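Local coordinates for putative alpha/beta hydrolase fold protein (Candidatus Nitrososphaera gargensis, PDB 5A62), which probably acts as a hydrolase of the alpha/beta hydrolase fold, most likely a carboxylesterase that splits ester bonds, at residues A[128-131]-A[132-135]; A[137-140]-A[141-144]. All blocks are in the same frame, centred on the assembly; numbering follows the deposited sequence. Where two conformers were deposited one is given.

Contact 1: residues A[128-131]-A[132-135]; sequences KFQE and KDLE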
loop_
_atom_site.group_PDB
_atom_site.type_symbol
_atom_site.label_atom_id
_atom_site.label_comp_id
_atom_site.label_asym_id
_atom_site.label_seq_id
_atom_site.Cartn_x
_atom_site.Cartn_y
_atom_site.Cartn_z
ATOM N N LYS A 128 4.261 2.634 13.241
ATOM C CA LYS A 128 4.656 2.498 11.860
ATOM C C LYS A 128 6.032 1.895 11.778
ATOM O O LYS A 128 6.905 2.086 12.650
ATOM C CB LYS A 128 4.750 3.869 11.195
ATOM C CG LYS A 128 3.521 4.452 10.699
ATOM C CD LYS A 128 3.846 5.621 9.687
ATOM C CE LYS A 128 4.139 5.340 8.207
ATOM N NZ LYS A 128 3.198 4.396 7.484
ATOM N N PHE A 129 6.290 1.192 10.703
ATOM C CA PHE A 129 7.618 0.653 10.436
ATOM C C PHE A 129 8.520 1.726 9.852
ATOM O O PHE A 129 8.079 2.648 9.206
ATOM C CB PHE A 129 7.554 -0.506 9.456
ATOM C CG PHE A 129 6.851 -1.708 10.029
ATOM C CD1 PHE A 129 7.488 -2.594 10.867
ATOM C CD2 PHE A 129 5.497 -1.927 9.746
ATOM C CE1 PHE A 129 6.816 -3.664 11.423
ATOM C CE2 PHE A 129 4.820 -3.004 10.282
ATOM C CZ PHE A 129 5.469 -3.871 11.128
ATOM N N GLN A 130 9.798 1.555 10.096
ATOM C CA GLN A 130 10.768 2.234 9.273
ATOM C C GLN A 130 10.847 1.538 7.921
ATOM O O GLN A 130 10.652 0.335 7.778
ATOM C CB GLN A 130 12.127 2.214 9.996
ATOM C CG GLN A 130 12.179 3.094 11.264
ATOM C CD GLN A 130 11.778 4.565 11.026
ATOM O OE1 GLN A 130 10.744 5.050 11.493
ATOM N NE2 GLN A 130 12.600 5.275 10.262
ATOM N N GLU A 131 11.219 2.276 6.872
ATOM C CA GLU A 131 11.367 1.661 5.558
ATOM C C GLU A 131 12.285 0.465 5.590
ATOM O O GLU A 131 12.017 -0.526 4.926
ATOM C CB GLU A 131 11.908 2.652 4.477
ATOM C CG GLU A 131 10.890 3.641 4.077
ATOM C CD GLU A 131 11.382 4.593 2.980
ATOM O OE1 GLU A 131 12.308 4.255 2.210
ATOM O OE2 GLU A 131 10.762 5.607 2.982
ATOM N N LYS A 132 13.412 0.547 6.319
ATOM C CA LYS A 132 14.327 -0.527 6.356
ATOM C C LYS A 132 13.683 -1.810 6.906
ATOM O O LYS A 132 14.028 -2.889 6.488
ATOM C CB LYS A 132 15.573 -0.117 7.185
ATOM C CG LYS A 132 15.243 0.051 8.645
ATOM C CD LYS A 132 16.416 0.323 9.585
ATOM C CE LYS A 132 15.819 0.523 10.985
ATOM N NZ LYS A 132 16.835 0.537 12.096
ATOM N N ASP A 133 12.699 -1.666 7.783
ATOM C CA ASP A 133 12.010 -2.835 8.380
ATOM C C ASP A 133 11.204 -3.619 7.339
ATOM O O ASP A 133 10.949 -4.827 7.505
ATOM C CB ASP A 133 11.044 -2.389 9.459
ATOM C CG ASP A 133 11.687 -1.647 10.624
ATOM O OD1 ASP A 133 12.902 -1.917 10.899
ATOM O OD2 ASP A 133 10.965 -0.836 11.225
ATOM N N LEU A 134 10.768 -2.916 6.302
ATOM C CA LEU A 134 9.918 -3.542 5.281
ATOM C C LEU A 134 10.677 -3.929 4.008
ATOM O O LEU A 134 10.122 -4.516 3.102
ATOM C CB LEU A 134 8.772 -2.602 4.917
ATOM C CG LEU A 134 7.853 -2.243 6.061
ATOM C CD1 LEU A 134 6.696 -1.420 5.599
ATOM C CD2 LEU A 134 7.351 -3.460 6.785
ATOM N N GLU A 135 11.982 -3.653 3.958
ATOM C CA GLU A 135 12.750 -3.965 2.745
ATOM C C GLU A 135 12.719 -5.413 2.381
ATOM O O GLU A 135 12.657 -5.757 1.230
ATOM C CB GLU A 135 14.205 -3.448 2.878
ATOM C CG GLU A 135 14.881 -3.293 1.519
ATOM C CD GLU A 135 14.229 -2.210 0.616
ATOM O OE1 GLU A 135 13.607 -1.233 1.178
ATOM O OE2 GLU A 135 14.360 -2.298 -0.666
HETATM O O HOH W 1 10.800 -0.490 2.453
#
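Asp133 N donates to Gln130 O (2.9 Å) and Leu134 N to Glu131 O (3.0 Å), both bonds reaching back three residues, so the extended backbone of 128-130 tightens into a short 3-10-like turn. The Asp133 carboxylate folds back against the start of this turn: its OD2 takes the N-H of Gln130 at 2.9 Å, with the donor above the carboxylate plane and the bond bent to 142°. The same OD2 makes a salt bridge with Arg226 of helix 222-234, so this oxygen is held both by the Gln130 N-H and by Arg226, and it also lies at the edge of the Phe129 ring. Leu134 CD2 sits over one face of that ring, offset toward its rim, 4.0 Å from the centroid in a CH-pi contact. With CG anti to the carbonyl carbon (chi1 -61°), Leu134 turns its branch to the ring, while Asp133 CB meets Phe129 CD1 obliquely at 3.8 Å. One water donates to both Glu131 O (2.8 Å) and Glu135 OE1; the Glu131 carboxylate itself bonds Gly200 N of the second subunit. A brief helical turn here follows strand 116-122 and leads into the helices inserted between the later sheet strands, the usual place of the lid in alpha/beta hydrolases.

Contact 2: residues A[137-140]-A[141-144]; sequences HFRT and REVA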
loop_
_atom_site.group_PDB
_atom_site.type_symbol
_atom_site.label_atom_id
_atom_site.label_comp_id
_atom_site.label_asym_id
_atom_site.label_seq_id
_atom_site.Cartn_x
_atom_site.Cartn_y
_atom_site.Cartn_z
ATOM N N HIS A 137 10.353 -7.470 2.436
ATOM C CA HIS A 137 9.150 -7.935 1.766
ATOM C C HIS A 137 9.150 -7.723 0.280
ATOM O O HIS A 137 8.326 -8.281 -0.430
ATOM C CB HIS A 137 7.908 -7.256 2.380
ATOM C CG HIS A 137 7.689 -7.521 3.828
ATOM N ND1 HIS A 137 7.120 -6.597 4.669
ATOM C CD2 HIS A 137 7.836 -8.638 4.553
ATOM C CE1 HIS A 137 7.074 -7.084 5.895
ATOM N NE2 HIS A 137 7.465 -8.340 5.842
ATOM N N PHE A 138 10.068 -6.910 -0.274
ATOM C CA PHE A 138 10.178 -6.875 -1.702
ATOM C C PHE A 138 10.550 -8.235 -2.271
ATOM O O PHE A 138 9.991 -8.686 -3.238
ATOM C CB PHE A 138 11.183 -5.793 -2.203
ATOM C CG PHE A 138 10.677 -4.383 -2.000
ATOM C CD1 PHE A 138 9.871 -3.765 -2.956
ATOM C CD2 PHE A 138 10.936 -3.692 -0.852
ATOM C CE1 PHE A 138 9.401 -2.489 -2.740
ATOM C CE2 PHE A 138 10.436 -2.405 -0.624
ATOM C CZ PHE A 138 9.651 -1.806 -1.591
ATOM N N ARG A 139 11.473 -8.888 -1.627
ATOM C CA ARG A 139 11.904 -10.178 -2.150
ATOM C C ARG A 139 10.917 -11.282 -1.836
ATOM O O ARG A 139 10.722 -12.135 -2.682
ATOM C CB ARG A 139 13.285 -10.566 -1.649
ATOM C CG ARG A 139 13.917 -11.708 -2.445
ATOM C CD ARG A 139 14.231 -11.232 -3.857
ATOM N NE ARG A 139 14.619 -12.277 -4.794
ATOM C CZ ARG A 139 13.774 -13.057 -5.445
ATOM N NH1 ARG A 139 12.479 -13.014 -5.161
ATOM N NH2 ARG A 139 14.224 -13.903 -6.358
ATOM N N THR A 140 10.217 -11.232 -0.687
ATOM C CA THR A 140 9.219 -12.242 -0.438
ATOM C C THR A 140 8.022 -12.060 -1.393
ATOM O O THR A 140 7.480 -13.036 -1.899
ATOM C CB THR A 140 8.735 -12.301 1.003
ATOM O OG1 THR A 140 8.210 -11.011 1.372
ATOM C CG2 THR A 140 9.922 -12.654 1.911
ATOM N N ARG A 141 7.617 -10.823 -1.686
ATOM C CA ARG A 141 6.573 -10.623 -2.690
ATOM C C ARG A 141 6.983 -11.211 -4.052
ATOM O O ARG A 141 6.183 -11.848 -4.723
ATOM C CB ARG A 141 6.186 -9.142 -2.857
ATOM C CG ARG A 141 5.289 -8.613 -1.739
ATOM C CD ARG A 141 4.757 -7.217 -2.059
ATOM N NE ARG A 141 5.776 -6.223 -2.054
ATOM C CZ ARG A 141 6.209 -5.598 -0.981
ATOM N NH1 ARG A 141 5.622 -5.871 0.165
ATOM N NH2 ARG A 141 7.206 -4.749 -1.048
ATOM N N GLU A 142 8.249 -10.980 -4.412
ATOM C CA GLU A 142 8.728 -11.434 -5.730
ATOM C C GLU A 142 8.691 -12.965 -5.794
ATOM O O GLU A 142 8.225 -13.514 -6.807
ATOM C CB GLU A 142 10.135 -10.939 -5.941
ATOM C CG GLU A 142 10.707 -11.357 -7.280
ATOM C CD GLU A 142 12.129 -10.850 -7.531
ATOM O OE1 GLU A 142 12.726 -10.118 -6.693
ATOM O OE2 GLU A 142 12.689 -11.247 -8.604
ATOM N N VAL A 143 9.144 -13.612 -4.720
ATOM C CA VAL A 143 9.023 -15.076 -4.724
ATOM C C VAL A 143 7.564 -15.546 -4.776
ATOM O O VAL A 143 7.176 -16.451 -5.504
ATOM C CB VAL A 143 9.740 -15.726 -3.527
ATOM C CG1 VAL A 143 9.512 -17.236 -3.552
ATOM C CG2 VAL A 143 11.197 -15.378 -3.545
ATOM N N ALA A 144 6.698 -14.949 -3.990
ATOM C CA ALA A 144 5.292 -15.342 -3.984
ATOM C C ALA A 144 4.694 -15.235 -5.383
ATOM O O ALA A 144 3.971 -16.115 -5.843
ATOM C CB ALA A 144 4.485 -14.464 -3.030
HETATM O O HOH W 2 5.932 -4.633 2.890
HETATM O O HOH W 3 12.550 -7.961 -5.194
#
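Arg141 reaches back along its helix so that NH2 stands over the centre of the Phe138 ring, 3.4 Å from CD1. The guanidinium plane is turned 80° from the ring, and one amino group rather than the flat face presses on the aromatic surface; Arg141 CZ lies 4.8 Å from the Phe138 centroid in a cation-pi contact. A bend at chi3 (-68°) brings the guanidinium back toward the first turn, where one of its faces covers His137 O, 3.5 Å from Arg141 CZ. That carbonyl also accepts the N-H of Arg141 at 2.9 Å and a weak bond from Thr140 OG1. Arg141 NH1 lies 3.5 Å from His137 CB and donates to a water, 3.0 Å away, which is also bonded to His137 ND1. These pairs are three and four residues apart on one face of an alpha-helix in the probable lid, and the i to i+4 backbone bonds from Arg141 N through Ala144 N keep the spacing. On another flank, in the conformer given, the Glu142 carboxylate stacks on the Arg139 guanidinium, the planes 20° apart, and OE1 is 3.3 Å from NH1, a salt bridge of charge alone; stack and salt bridge are both doubtful because Arg139 has two conformers. A water donates to Glu142 OE1 (2.6 Å) and, weakly, to Phe138 O. Farther out, Thr192 OG1 of helix 185-194 bonds Arg141 NH1, Val189 and Val193 touch the Arg141 side chain, and Thr73 of the second subunit packs on both Phe138 and Arg141.

In the fold
From the N terminus the chain first builds the strands up to 116-122, including the likely nucleophile elbow after strand 93-98, then leaves the sheet. Contact 1 closes the turn of helix 131-134, and contact 2 follows in series on helix 136-147; they neither nest nor cross, and their centres are 15 Å apart. Contact 1 faces helix 222-234, which follows strand 212-218, and so ties the start of the insertion to the sheet-bearing body. Contact 2 faces helices 149-157 and 185-194 within the insertion. Leu195 and Tyr196 touch side chains of both, and each contact also meets the second subunit, at different residues.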